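Cyclopropane mycolic acid synthase 1 (Mycobacterium tuberculosis, PDB 1KPH) converts a double bond at the distal position of an alpha mycolic acid into a cyclopropane ring, using a methylene group from S-adenosyl-L-methionine. Local coordinates at residues D28-Y33 and A48-I53; A36-D41 and A233-L238; I133-A138 and M164-I169; T223-L228 and D279-T284. One frame throughout, in Å; residues are numbered along the deposited sequence.

Overall arrangement
Interactions 1, 3 and 4 run from the pocket of the bound S-adenosyl-L-homocysteine to the far edge of the central sheet, with interaction 2 beside them. Interactions 1 and 3 both touch this ligand and the didecyl-dimethyl-ammonium, their centres about 14 Å apart, and they meet where Lys-52 packs on Ile-136 and His-167. Interaction 2 lies about 10 Å from interaction 1, centre to centre, and ties the loop that follows Tyr-33 to helix 229-245; Tyr-37 N probably bonds to Ala-48 O at 2.8 Å. Interactions 3 and 4 belong to one sheet, strands 163-171 and 278-286 being neighbours, with Leu-166 O 2.7 Å from Phe-283 N. Interaction 4 meets the carbonate pocket through Val-280.

Interaction 1 of 4, residues D28-Y33 and A48-I53; sequences DPTQTY and AQIAKI. With 10A (didecyl-dimethyl-ammonium), chain G; SAH (S-adenosyl-L-homocysteine), chain F.
Gln-49 of helix 45-57 runs alongside Thr-32, the two side chains passing in opposite directions. Its CB sits 4.1 Å from Thr-32 CB. The next atom, CG, presses against the carboxylate of Asp-28, with 3.4 Å between Gln-49 CG and Asp-28 OD1. A bend at chi2 (-64°) then swings the amide over the Thr-32 methyl, leaving Gln-49 CD 3.5 Å from Thr-32 CG2. At the tip both polar atoms are engaged. OE1 accepts from Lys-52 NZ, three residues further along the helix (2.9 Å), while NE2 bonds to Ser-34 O and to a water. That water also takes the N-H of Asp-28 and donates to Asp-28 OD1 and Thr-32 O, so it joins loop and helix where no direct hydrogen bond does, and the amide is fixed in rotation from both ends. Lys-52 NZ, which meets the Thr-32 methyl tip to tip, is further held by Ser-34 OG and Cys-35 O.

The loop keeps its shape through Asp-28. Its OD2 receives Thr-30 OG1 (2.6 Å) on the syn lone pair and Thr-30 N from above the carboxylate plane; the second of these bonds closes an Asx turn within the type I turn 28-31. Tyr-33 N donates almost straight to OXT of S-adenosyl-L-homocysteine (2.8 Å, 171°), and methyl C11 of the quaternary ammonium lies 3.4 Å above the plane of the Tyr-33 ring. Through Thr-32 and Tyr-33 the loop thus lines the cofactor pocket of an S-adenosylmethionine-dependent methyltransferase beside the ligand's amino acid part, with helix 45-57 packed behind it as a second layer.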
# COMPACT_ATOMS: atom_id res chain seq x y z
N ASP A 28 1.13 -13.02 -3.62
CA ASP A 28 0.77 -13.64 -4.89
C ASP A 28 1.90 -13.33 -5.87
O ASP A 28 2.75 -12.47 -5.61
CB ASP A 28 -0.57 -13.09 -5.42
CG ASP A 28 -0.42 -11.71 -6.05
OD1 ASP A 28 -0.35 -10.71 -5.30
OD2 ASP A 28 -0.38 -11.64 -7.30
N PRO A 29 1.93 -14.03 -7.02
CA PRO A 29 2.96 -13.82 -8.03
C PRO A 29 3.27 -12.38 -8.44
O PRO A 29 4.42 -12.06 -8.74
CB PRO A 29 2.47 -14.67 -9.19
CG PRO A 29 1.84 -15.84 -8.48
CD PRO A 29 1.03 -15.14 -7.40
N THR A 30 2.25 -11.52 -8.47
CA THR A 30 2.49 -10.12 -8.86
C THR A 30 3.21 -9.38 -7.74
O THR A 30 3.65 -8.24 -7.91
CB THR A 30 1.17 -9.36 -9.14
OG1 THR A 30 0.44 -9.21 -7.92
CG2 THR A 30 0.32 -10.10 -10.17
N GLN A 31 3.33 -10.05 -6.60
CA GLN A 31 3.99 -9.49 -5.42
C GLN A 31 3.25 -8.26 -4.91
O GLN A 31 3.87 -7.33 -4.38
CB GLN A 31 5.45 -9.12 -5.73
CG GLN A 31 6.27 -10.26 -6.30
CD GLN A 31 6.13 -11.53 -5.50
OE1 GLN A 31 5.77 -12.58 -6.03
NE2 GLN A 31 6.43 -11.45 -4.21
N THR A 32 1.94 -8.25 -5.08
CA THR A 32 1.14 -7.13 -4.59
C THR A 32 1.06 -7.29 -3.07
O THR A 32 0.72 -8.36 -2.56
CB THR A 32 -0.28 -7.14 -5.21
OG1 THR A 32 -0.18 -6.95 -6.63
CG2 THR A 32 -1.13 -6.02 -4.62
N TYR A 33 1.38 -6.23 -2.36
CA TYR A 33 1.41 -6.27 -0.90
C TYR A 33 0.44 -5.24 -0.33
O TYR A 33 0.85 -4.24 0.27
CB TYR A 33 2.85 -6.00 -0.45
CG TYR A 33 3.23 -6.40 0.97
CD1 TYR A 33 2.37 -7.17 1.76
CD2 TYR A 33 4.45 -6.01 1.51
CE1 TYR A 33 2.73 -7.55 3.05
CE2 TYR A 33 4.82 -6.38 2.80
CZ TYR A 33 3.96 -7.15 3.57
OH TYR A 33 4.32 -7.51 4.85
N ALA A 48 -7.89 -11.40 -7.54
CA ALA A 48 -8.41 -10.38 -6.63
C ALA A 48 -7.45 -9.19 -6.50
O ALA A 48 -7.88 -8.06 -6.28
CB ALA A 48 -8.70 -10.98 -5.26
N GLN A 49 -6.16 -9.45 -6.62
CA GLN A 49 -5.18 -8.37 -6.54
C GLN A 49 -5.25 -7.55 -7.82
O GLN A 49 -5.13 -6.33 -7.80
CB GLN A 49 -3.76 -8.93 -6.34
CG GLN A 49 -3.52 -9.48 -4.94
CD GLN A 49 -3.60 -8.40 -3.87
OE1 GLN A 49 -4.22 -7.36 -4.08
NE2 GLN A 49 -2.98 -8.65 -2.72
N ILE A 50 -5.46 -8.23 -8.95
CA ILE A 50 -5.56 -7.54 -10.23
C ILE A 50 -6.83 -6.70 -10.22
O ILE A 50 -6.85 -5.58 -10.73
CB ILE A 50 -5.63 -8.53 -11.41
CG1 ILE A 50 -4.35 -9.36 -11.49
CG2 ILE A 50 -5.85 -7.77 -12.72
CD1 ILE A 50 -3.11 -8.58 -11.88
N ALA A 51 -7.89 -7.25 -9.64
CA ALA A 51 -9.17 -6.55 -9.56
C ALA A 51 -9.03 -5.30 -8.69
O ALA A 51 -9.64 -4.27 -8.98
CB ALA A 51 -10.25 -7.48 -8.98
N LYS A 52 -8.22 -5.39 -7.64
CA LYS A 52 -7.98 -4.25 -6.77
C LYS A 52 -7.24 -3.19 -7.58
O LYS A 52 -7.59 -2.00 -7.53
CB LYS A 52 -7.15 -4.67 -5.55
CG LYS A 52 -6.72 -3.52 -4.62
CD LYS A 52 -5.43 -2.85 -5.08
CE LYS A 52 -4.25 -3.82 -5.07
NZ LYS A 52 -4.05 -4.48 -3.75
N ILE A 53 -6.24 -3.61 -8.34
CA ILE A 53 -5.48 -2.69 -9.17
C ILE A 53 -6.40 -1.97 -10.17
O ILE A 53 -6.34 -0.74 -10.32
CB ILE A 53 -4.34 -3.42 -9.92
CG1 ILE A 53 -3.32 -3.95 -8.91
CG2 ILE A 53 -3.67 -2.48 -10.91
CD1 ILE A 53 -2.08 -4.58 -9.51
C1 10A G . -1.05 1.76 14.81
C2 10A G . 0.28 1.66 14.04
C3 10A G . 0.02 1.19 12.60
C4 10A G . 1.26 1.03 11.72
C5 10A G . 0.78 0.55 10.34
C6 10A G . 1.88 0.26 9.31
C7 10A G . 1.14 -0.25 8.06
C8 10A G . 2.03 -0.76 6.94
C9 10A G . 1.12 -1.29 5.81
C10 10A G . 1.95 -2.01 4.75
N1 10A G . 1.31 -2.84 3.62
C11 10A G . 2.45 -3.46 2.85
C12 10A G . 0.57 -1.95 2.64
C13 10A G . 0.31 -3.92 4.04
C14 10A G . 0.67 -5.06 5.05
C15 10A G . -0.51 -5.86 5.65
C16 10A G . -1.56 -5.12 6.51
C17 10A G . -0.98 -4.56 7.83
C18 10A G . -2.04 -3.85 8.70
C19 10A G . -1.40 -3.33 9.99
C20 10A G . -2.49 -2.68 10.86
C21 10A G . -1.92 -2.18 12.19
C22 10A G . -3.05 -1.57 13.01
N SAH F . 1.86 -0.15 -3.48
CA SAH F . 2.47 -1.47 -3.47
CB SAH F . 3.41 -1.65 -2.25
CG SAH F . 2.88 -1.27 -0.85
C SAH F . 1.40 -2.58 -3.46
OXT SAH F . 1.77 -3.76 -3.63
C5' SAH F . 4.56 0.15 0.90
C4' SAH F . 5.38 0.80 -0.21
O4' SAH F . 5.42 2.25 -0.11
C3' SAH F . 6.83 0.33 -0.25
O3' SAH F . 7.20 0.06 -1.62
C2' SAH F . 7.59 1.48 0.35
O2' SAH F . 8.96 1.50 -0.08
C1' SAH F . 6.81 2.66 -0.13
N9 SAH F . 7.02 3.87 0.67
C8 SAH F . 6.95 4.07 2.02
N7 SAH F . 7.19 5.27 2.45
C5 SAH F . 7.44 5.95 1.26
C6 SAH F . 7.80 7.42 0.92
N6 SAH F . 7.93 8.38 1.85
N1 SAH F . 7.98 7.72 -0.41
C2 SAH F . 7.84 6.74 -1.35
N3 SAH F . 7.54 5.43 -1.17
C4 SAH F . 7.35 5.11 0.16
O HOH W 1 -0.67 -10.76 -2.64

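Interaction 2 of 4, residues A36-D41 and A233-L238; sequences AYFERD and AKTLDL
Lys-234 lays its aliphatic chain over one face of the Phe-38 ring. The closest piece is CD, 3.4 Å from the ring centroid of Phe-38 and only 5° off the normal, a well-centred CH-pi contact. Every torsion of the lysine is near 180°, and the straight chain therefore crosses the whole ring: CG lies over the CZ side, and NZ, still above the ring plane, lies past the CD2 side, 3.5 Å from Phe-38 CD2. Two other side chains of the helix meet the ring at its edge. Thr-235 OG1 is 3.7 Å from Phe-38 CE1, and a Leu-238 methyl, CD1, lies 3.8 Å from Phe-38 CZ.

The one hydrogen bond between the segments goes from Ala-36 N to Thr-235 OG1 (3.0 Å, 152°). The same hydroxyl is bonded to His-231 O one turn earlier in helix 229-245, which fixes the position of OG1 as an acceptor for the loop.

Further out, Phe-38 is the centre of an inverse gamma turn and also touches Ala-48, while Tyr-37 meets His-231 edge-to-face. Toward helix 256-275, Leu-236 packs against Cys-269, the probable active-site residue, and Asp-237 forms a salt bridge with Arg-274.

Chemically the contact is mixed. A helix side chain satisfies the N-H of Ala-36, whereas the lysine serves Phe-38 as an apolar cover through its methylenes; its residue being partly exposed, the ring is shielded probably without burying the charge.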
# COMPACT_ATOMS: atom_id res chain seq x y z
N ALA A 36 -6.48 -7.06 -1.28
CA ALA A 36 -7.01 -7.50 -2.57
C ALA A 36 -8.51 -7.19 -2.63
O ALA A 36 -9.12 -6.85 -1.62
CB ALA A 36 -6.77 -9.00 -2.76
N TYR A 37 -9.09 -7.30 -3.82
CA TYR A 37 -10.51 -7.03 -4.01
C TYR A 37 -11.24 -8.23 -4.60
O TYR A 37 -11.14 -8.49 -5.80
CB TYR A 37 -10.68 -5.81 -4.93
CG TYR A 37 -12.12 -5.44 -5.22
CD1 TYR A 37 -13.08 -5.45 -4.20
CD2 TYR A 37 -12.51 -5.03 -6.49
CE1 TYR A 37 -14.40 -5.07 -4.45
CE2 TYR A 37 -13.83 -4.65 -6.76
CZ TYR A 37 -14.77 -4.67 -5.73
OH TYR A 37 -16.06 -4.27 -5.98
N PHE A 38 -11.96 -8.97 -3.77
CA PHE A 38 -12.67 -10.14 -4.26
C PHE A 38 -14.02 -9.75 -4.87
O PHE A 38 -15.08 -10.01 -4.30
CB PHE A 38 -12.84 -11.16 -3.13
CG PHE A 38 -11.53 -11.67 -2.58
CD1 PHE A 38 -10.82 -10.92 -1.64
CD2 PHE A 38 -10.99 -12.86 -3.03
CE1 PHE A 38 -9.58 -11.36 -1.17
CE2 PHE A 38 -9.74 -13.31 -2.56
CZ PHE A 38 -9.04 -12.55 -1.63
N GLU A 39 -13.94 -9.11 -6.03
CA GLU A 39 -15.11 -8.66 -6.77
C GLU A 39 -16.09 -9.82 -6.93
O GLU A 39 -17.29 -9.66 -6.71
CB GLU A 39 -14.68 -8.15 -8.15
CG GLU A 39 -15.44 -6.95 -8.64
CD GLU A 39 -14.91 -6.45 -9.97
OE1 GLU A 39 -13.67 -6.37 -10.13
OE2 GLU A 39 -15.72 -6.13 -10.86
N ARG A 40 -15.57 -10.98 -7.32
CA ARG A 40 -16.38 -12.18 -7.49
C ARG A 40 -16.02 -13.12 -6.35
O ARG A 40 -14.92 -13.07 -5.80
CB ARG A 40 -16.07 -12.87 -8.83
CG ARG A 40 -16.53 -12.09 -10.04
CD ARG A 40 -16.26 -12.83 -11.35
NE ARG A 40 -14.83 -13.00 -11.64
CZ ARG A 40 -14.09 -14.04 -11.27
NH1 ARG A 40 -14.64 -15.03 -10.58
NH2 ARG A 40 -12.81 -14.09 -11.59
N ASP A 41 -16.96 -14.00 -5.99
CA ASP A 41 -16.77 -14.95 -4.90
C ASP A 41 -15.57 -15.89 -4.96
O ASP A 41 -14.76 -15.94 -4.03
CB ASP A 41 -18.04 -15.77 -4.71
CG ASP A 41 -19.17 -14.96 -4.12
OD1 ASP A 41 -19.02 -14.47 -2.98
OD2 ASP A 41 -20.21 -14.82 -4.80
N ALA A 233 -9.36 -9.17 5.52
CA ALA A 233 -9.26 -10.32 6.40
C ALA A 233 -8.98 -11.56 5.55
O ALA A 233 -8.17 -12.41 5.93
CB ALA A 233 -10.56 -10.51 7.19
N LYS A 234 -9.64 -11.66 4.40
CA LYS A 234 -9.44 -12.79 3.50
C LYS A 234 -8.04 -12.73 2.88
O LYS A 234 -7.34 -13.74 2.81
CB LYS A 234 -10.50 -12.79 2.40
CG LYS A 234 -10.46 -14.02 1.51
CD LYS A 234 -11.59 -13.97 0.49
CE LYS A 234 -11.66 -15.22 -0.36
NZ LYS A 234 -12.85 -15.17 -1.25
N THR A 235 -7.64 -11.54 2.42
CA THR A 235 -6.32 -11.38 1.83
C THR A 235 -5.27 -11.87 2.84
O THR A 235 -4.40 -12.68 2.52
CB THR A 235 -6.02 -9.90 1.49
OG1 THR A 235 -7.00 -9.41 0.56
CG2 THR A 235 -4.64 -9.74 0.89
N LEU A 236 -5.38 -11.38 4.07
CA LEU A 236 -4.46 -11.75 5.14
C LEU A 236 -4.54 -13.24 5.48
O LEU A 236 -3.51 -13.86 5.76
CB LEU A 236 -4.74 -10.90 6.38
CG LEU A 236 -4.28 -9.44 6.26
CD1 LEU A 236 -5.00 -8.56 7.28
CD2 LEU A 236 -2.78 -9.38 6.46
N ASP A 237 -5.74 -13.81 5.45
CA ASP A 237 -5.90 -15.23 5.73
C ASP A 237 -5.15 -16.03 4.66
O ASP A 237 -4.48 -17.01 4.97
CB ASP A 237 -7.37 -15.65 5.74
CG ASP A 237 -8.12 -15.17 6.98
OD1 ASP A 237 -7.47 -14.92 8.02
OD2 ASP A 237 -9.36 -15.06 6.92
N LEU A 238 -5.27 -15.60 3.40
CA LEU A 238 -4.60 -16.29 2.30
C LEU A 238 -3.09 -16.13 2.38
O LEU A 238 -2.35 -17.05 2.02
CB LEU A 238 -5.11 -15.78 0.95
CG LEU A 238 -6.59 -16.01 0.62
CD1 LEU A 238 -6.87 -15.57 -0.80
CD2 LEU A 238 -6.94 -17.47 0.79

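Interaction 3 of 4, residues I133-A138 and M164-I169; sequences IVSIGA and MLLHTI. With SAH (S-adenosyl-L-homocysteine), chain F; 10A (didecyl-dimethyl-ammonium), chain G; CO3 (carbonate ion), chain E.
The imidazole of His-167 has Ile-136 over one face and the carbonate at its edge. Ile-136 CG2 stands 3.7 Å from the ring centroid of His-167, 11° off the normal. A chi1 of 171°, with CG anti to the backbone N, lays the ring under this methyl and points NE2 at the carbonate, where it donates to O1 near the ring plane in a bent bond (2.7 Å, 144°). At the other nitrogen, ND1 is hydrogen-bonded to Gln-282 NE2, which helps set the ring's rotation. Cys-35 N and Tyr-232 OH complete the grip on the anion, probably a guest from the crystallisation liquor.

The two strands pair in parallel. Leu-165 and His-167 each bond through N and O to residues of 133-137, ending with Gly-137 N to His-167 O (2.9 Å). There strand 132-136 stops: its last carbonyl, Ile-136 O, accepts a hydrogen bond from the amino nitrogen of S-adenosyl-L-homocysteine (2.8 Å). Gly-137, at positive phi, lets methyl C12 of the ammonium ligand come close. A water joins Ser-135 OG, Ala-138 N and His-167 O.

Helix 147-157 makes the beta-alpha-beta crossover between the two strands and packs on Met-164 and Leu-166, while strands 67-71 and 278-286 flank the pair.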
# COMPACT_ATOMS: atom_id res chain seq x y z
N ILE A 133 -2.09 10.31 -10.12
CA ILE A 133 -1.35 9.71 -9.03
C ILE A 133 -2.10 8.56 -8.38
O ILE A 133 -3.32 8.61 -8.21
CB ILE A 133 -1.04 10.74 -7.91
CG1 ILE A 133 -0.24 11.92 -8.47
CG2 ILE A 133 -0.27 10.05 -6.79
CD1 ILE A 133 0.08 12.98 -7.43
N VAL A 134 -1.36 7.53 -8.01
CA VAL A 134 -1.95 6.39 -7.33
C VAL A 134 -0.98 6.03 -6.21
O VAL A 134 0.23 6.06 -6.39
CB VAL A 134 -2.14 5.16 -8.27
CG1 VAL A 134 -0.80 4.70 -8.82
CG2 VAL A 134 -2.83 4.02 -7.52
N SER A 135 -1.52 5.74 -5.03
CA SER A 135 -0.69 5.36 -3.90
C SER A 135 -1.46 4.35 -3.08
O SER A 135 -2.51 4.67 -2.51
CB SER A 135 -0.32 6.58 -3.05
OG SER A 135 0.62 6.21 -2.05
N ILE A 136 -0.94 3.13 -3.04
CA ILE A 136 -1.60 2.05 -2.32
C ILE A 136 -0.74 1.51 -1.18
O ILE A 136 0.34 0.96 -1.42
CB ILE A 136 -1.95 0.90 -3.28
CG1 ILE A 136 -2.90 1.42 -4.37
CG2 ILE A 136 -2.60 -0.25 -2.52
CD1 ILE A 136 -2.98 0.54 -5.59
N GLY A 137 -1.22 1.67 0.04
CA GLY A 137 -0.51 1.15 1.20
C GLY A 137 0.85 1.76 1.49
O GLY A 137 1.70 1.10 2.08
N ALA A 138 1.07 3.01 1.08
CA ALA A 138 2.35 3.67 1.35
C ALA A 138 2.13 4.75 2.40
O ALA A 138 3.02 5.05 3.21
CB ALA A 138 2.90 4.28 0.07
N MET A 164 -5.96 11.90 -7.82
CA MET A 164 -5.12 11.00 -7.04
C MET A 164 -5.98 9.98 -6.31
O MET A 164 -6.94 10.34 -5.62
CB MET A 164 -4.27 11.75 -6.01
CG MET A 164 -3.66 10.80 -4.95
SD MET A 164 -2.34 11.47 -3.87
CE MET A 164 -3.32 12.47 -2.71
N LEU A 165 -5.66 8.71 -6.49
CA LEU A 165 -6.38 7.65 -5.81
C LEU A 165 -5.47 7.25 -4.66
O LEU A 165 -4.40 6.69 -4.88
CB LEU A 165 -6.63 6.45 -6.75
CG LEU A 165 -7.49 5.27 -6.26
CD1 LEU A 165 -6.76 4.51 -5.17
CD2 LEU A 165 -8.83 5.77 -5.75
N LEU A 166 -5.88 7.60 -3.45
CA LEU A 166 -5.10 7.28 -2.26
C LEU A 166 -5.78 6.12 -1.55
O LEU A 166 -6.92 6.24 -1.09
CB LEU A 166 -5.01 8.49 -1.32
CG LEU A 166 -4.27 8.23 0.00
CD1 LEU A 166 -2.82 7.91 -0.29
CD2 LEU A 166 -4.38 9.47 0.90
N HIS A 167 -5.07 5.01 -1.46
CA HIS A 167 -5.58 3.79 -0.84
C HIS A 167 -4.75 3.55 0.41
O HIS A 167 -3.53 3.36 0.34
CB HIS A 167 -5.46 2.65 -1.86
CG HIS A 167 -5.75 1.28 -1.32
ND1 HIS A 167 -6.46 0.34 -2.03
CD2 HIS A 167 -5.34 0.67 -0.19
CE1 HIS A 167 -6.48 -0.80 -1.36
NE2 HIS A 167 -5.80 -0.63 -0.24
N THR A 168 -5.41 3.57 1.56
CA THR A 168 -4.71 3.39 2.82
C THR A 168 -5.55 2.77 3.92
O THR A 168 -6.76 2.91 3.95
CB THR A 168 -4.19 4.75 3.36
OG1 THR A 168 -3.54 4.55 4.63
CG2 THR A 168 -5.36 5.71 3.56
N ILE A 169 -4.87 2.07 4.82
CA ILE A 169 -5.52 1.48 5.97
C ILE A 169 -5.90 2.67 6.86
O ILE A 169 -5.22 3.70 6.84
CB ILE A 169 -4.53 0.56 6.71
CG1 ILE A 169 -4.22 -0.66 5.82
CG2 ILE A 169 -5.09 0.13 8.06
CD1 ILE A 169 -2.93 -1.37 6.19
N SAH F . 1.86 -0.15 -3.48
CA SAH F . 2.47 -1.47 -3.47
CB SAH F . 3.41 -1.65 -2.25
CG SAH F . 2.88 -1.27 -0.85
C SAH F . 1.40 -2.58 -3.46
OXT SAH F . 1.77 -3.76 -3.63
C5' SAH F . 4.56 0.15 0.90
C4' SAH F . 5.38 0.80 -0.21
O4' SAH F . 5.42 2.25 -0.11
C3' SAH F . 6.83 0.33 -0.25
O3' SAH F . 7.20 0.06 -1.62
C2' SAH F . 7.59 1.48 0.35
O2' SAH F . 8.96 1.50 -0.08
C1' SAH F . 6.81 2.66 -0.13
N9 SAH F . 7.02 3.87 0.67
C8 SAH F . 6.95 4.07 2.02
N7 SAH F . 7.19 5.27 2.45
C5 SAH F . 7.44 5.95 1.26
C6 SAH F . 7.80 7.42 0.92
N6 SAH F . 7.93 8.38 1.85
N1 SAH F . 7.98 7.72 -0.41
C2 SAH F . 7.84 6.74 -1.35
N3 SAH F . 7.54 5.43 -1.17
C4 SAH F . 7.35 5.11 0.16
C1 10A G . -1.05 1.76 14.81
C2 10A G . 0.28 1.66 14.04
C3 10A G . 0.02 1.19 12.60
C4 10A G . 1.26 1.03 11.72
C5 10A G . 0.78 0.55 10.34
C6 10A G . 1.88 0.26 9.31
C7 10A G . 1.14 -0.25 8.06
C8 10A G . 2.03 -0.76 6.94
C9 10A G . 1.12 -1.29 5.81
C10 10A G . 1.95 -2.01 4.75
N1 10A G . 1.31 -2.84 3.62
C11 10A G . 2.45 -3.46 2.85
C12 10A G . 0.57 -1.95 2.64
C13 10A G . 0.31 -3.92 4.04
C14 10A G . 0.67 -5.06 5.05
C15 10A G . -0.51 -5.86 5.65
C16 10A G . -1.56 -5.12 6.51
C17 10A G . -0.98 -4.56 7.83
C18 10A G . -2.04 -3.85 8.70
C19 10A G . -1.40 -3.33 9.99
C20 10A G . -2.49 -2.68 10.86
C21 10A G . -1.92 -2.18 12.19
C22 10A G . -3.05 -1.57 13.01
C CO3 E . -3.33 -1.54 2.23
O1 CO3 E . -4.36 -2.23 1.40
O2 CO3 E . -2.51 -2.26 3.04
O3 CO3 E . -3.21 -0.18 2.19
O HOH W 2 -0.99 4.99 -0.07

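Interaction 4 of 4, residues T223-L228 and D279-T284; sequences TRVQSL and DVNQFT
Gln-282 pairs with Gln-226 across the antiparallel strands, and no residue here has more surface buried by the contact. Their backbones exchange two bonds, Gln-226 N to Gln-282 O at 3.0 Å and Gln-282 N to Gln-226 O at 2.9 Å. The side chains rise from the same face of the sheet, where both OE1 atoms accept from Lys-59 NZ; the lysine bridges the two amide oxygens, which probably eases their mutual repulsion.

Thr-284 comes next. Its N donates to Arg-224 O, and its carbonyl accepts from Thr-223 N (2.9 Å). Its methyl, CG2, crosses close to the other threonine's hydroxyl, 3.2 Å from Thr-223 OG1.

At the opposite end Leu-228 N bonds to Val-280 O (3.0 Å), and Leu-228 CB rests 3.8 Å from Val-280 CG1. Beside it Ser-227 OG donates to Asp-279 OD1 on the syn lone pair (2.7 Å), while Val-280 N reaches the same oxygen from above the carboxylate plane. Between these ends, on the face opposite the glutamines, Val-225 and Phe-283 lie side by side pointing the same way, and Val-225 CG1 leans over the ring, 3.5 Å from Phe-283 CE1.

Strand 221-227 is the outermost at this edge, and strand 278-286 is bonded on its other side to strand 163-171. Helix 208-217 covers Val-225 and Phe-283; on the glutamine face, Leu-55 of helix 45-57 packs on Gln-226 and Gln-282, and it also touches Leu-228.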
# COMPACT_ATOMS: atom_id res chain seq x y z
N THR A 223 -14.14 12.89 -3.75
CA THR A 223 -15.41 12.52 -4.38
C THR A 223 -15.93 11.13 -4.04
O THR A 223 -17.07 10.80 -4.37
CB THR A 223 -15.31 12.67 -5.91
OG1 THR A 223 -14.19 11.92 -6.40
CG2 THR A 223 -15.15 14.14 -6.29
N ARG A 224 -15.10 10.31 -3.40
CA ARG A 224 -15.54 8.97 -3.00
C ARG A 224 -14.57 8.29 -2.05
O ARG A 224 -13.35 8.39 -2.19
CB ARG A 224 -15.75 8.05 -4.22
CG ARG A 224 -16.26 6.67 -3.81
CD ARG A 224 -16.37 5.68 -4.96
NE ARG A 224 -16.94 4.42 -4.50
CZ ARG A 224 -17.00 3.30 -5.23
NH1 ARG A 224 -16.53 3.28 -6.47
NH2 ARG A 224 -17.55 2.21 -4.71
N VAL A 225 -15.13 7.60 -1.06
CA VAL A 225 -14.35 6.85 -0.09
C VAL A 225 -14.96 5.44 -0.12
O VAL A 225 -16.08 5.24 0.33
CB VAL A 225 -14.47 7.43 1.33
CG1 VAL A 225 -13.53 6.70 2.28
CG2 VAL A 225 -14.15 8.92 1.32
N GLN A 226 -14.22 4.49 -0.68
CA GLN A 226 -14.69 3.11 -0.78
C GLN A 226 -13.94 2.21 0.19
O GLN A 226 -12.71 2.18 0.19
CB GLN A 226 -14.51 2.60 -2.20
CG GLN A 226 -14.97 1.16 -2.40
CD GLN A 226 -14.91 0.72 -3.84
OE1 GLN A 226 -14.45 1.46 -4.71
NE2 GLN A 226 -15.37 -0.50 -4.11
N SER A 227 -14.69 1.48 1.01
CA SER A 227 -14.07 0.59 1.98
C SER A 227 -13.94 -0.83 1.45
O SER A 227 -14.85 -1.35 0.80
CB SER A 227 -14.91 0.57 3.27
OG SER A 227 -14.39 -0.37 4.20
N LEU A 228 -12.80 -1.46 1.73
CA LEU A 228 -12.54 -2.84 1.31
C LEU A 228 -12.30 -3.70 2.55
O LEU A 228 -11.72 -4.78 2.48
CB LEU A 228 -11.30 -2.90 0.41
CG LEU A 228 -11.29 -2.07 -0.88
CD1 LEU A 228 -10.05 -2.44 -1.69
CD2 LEU A 228 -12.55 -2.34 -1.68
N ASP A 279 -9.73 -0.44 9.28
CA ASP A 279 -10.42 -0.41 7.99
C ASP A 279 -9.38 -0.10 6.91
O ASP A 279 -8.21 0.15 7.22
CB ASP A 279 -11.49 0.69 8.04
CG ASP A 279 -12.53 0.58 6.93
OD1 ASP A 279 -12.39 -0.27 6.03
OD2 ASP A 279 -13.50 1.37 6.96
N VAL A 280 -9.80 -0.13 5.66
CA VAL A 280 -8.91 0.19 4.54
C VAL A 280 -9.81 0.88 3.52
O VAL A 280 -10.87 0.36 3.16
CB VAL A 280 -8.23 -1.08 3.94
CG1 VAL A 280 -9.27 -2.07 3.46
CG2 VAL A 280 -7.30 -0.67 2.81
N ASN A 281 -9.39 2.05 3.07
CA ASN A 281 -10.21 2.82 2.14
C ASN A 281 -9.48 3.42 0.95
O ASN A 281 -8.29 3.76 1.04
CB ASN A 281 -10.90 3.96 2.89
CG ASN A 281 -11.92 3.47 3.90
OD1 ASN A 281 -13.08 3.24 3.55
ND2 ASN A 281 -11.49 3.30 5.14
N GLN A 282 -10.20 3.56 -0.15
CA GLN A 282 -9.67 4.18 -1.35
C GLN A 282 -10.34 5.55 -1.45
O GLN A 282 -11.56 5.64 -1.55
CB GLN A 282 -10.00 3.37 -2.60
CG GLN A 282 -9.46 1.96 -2.63
CD GLN A 282 -9.31 1.44 -4.05
OE1 GLN A 282 -10.10 1.78 -4.93
NE2 GLN A 282 -8.29 0.61 -4.28
N PHE A 283 -9.53 6.61 -1.43
CA PHE A 283 -10.05 7.96 -1.52
C PHE A 283 -9.79 8.53 -2.90
O PHE A 283 -8.65 8.61 -3.34
CB PHE A 283 -9.38 8.87 -0.49
CG PHE A 283 -9.61 8.46 0.94
CD1 PHE A 283 -10.59 9.09 1.70
CD2 PHE A 283 -8.83 7.48 1.53
CE1 PHE A 283 -10.79 8.75 3.04
CE2 PHE A 283 -9.02 7.12 2.87
CZ PHE A 283 -10.00 7.76 3.62
N THR A 284 -10.85 8.93 -3.59
CA THR A 284 -10.71 9.53 -4.91
C THR A 284 -10.55 11.03 -4.67
O THR A 284 -11.51 11.72 -4.36
CB THR A 284 -11.96 9.27 -5.78
OG1 THR A 284 -12.13 7.86 -5.97
CG2 THR A 284 -11.82 9.93 -7.15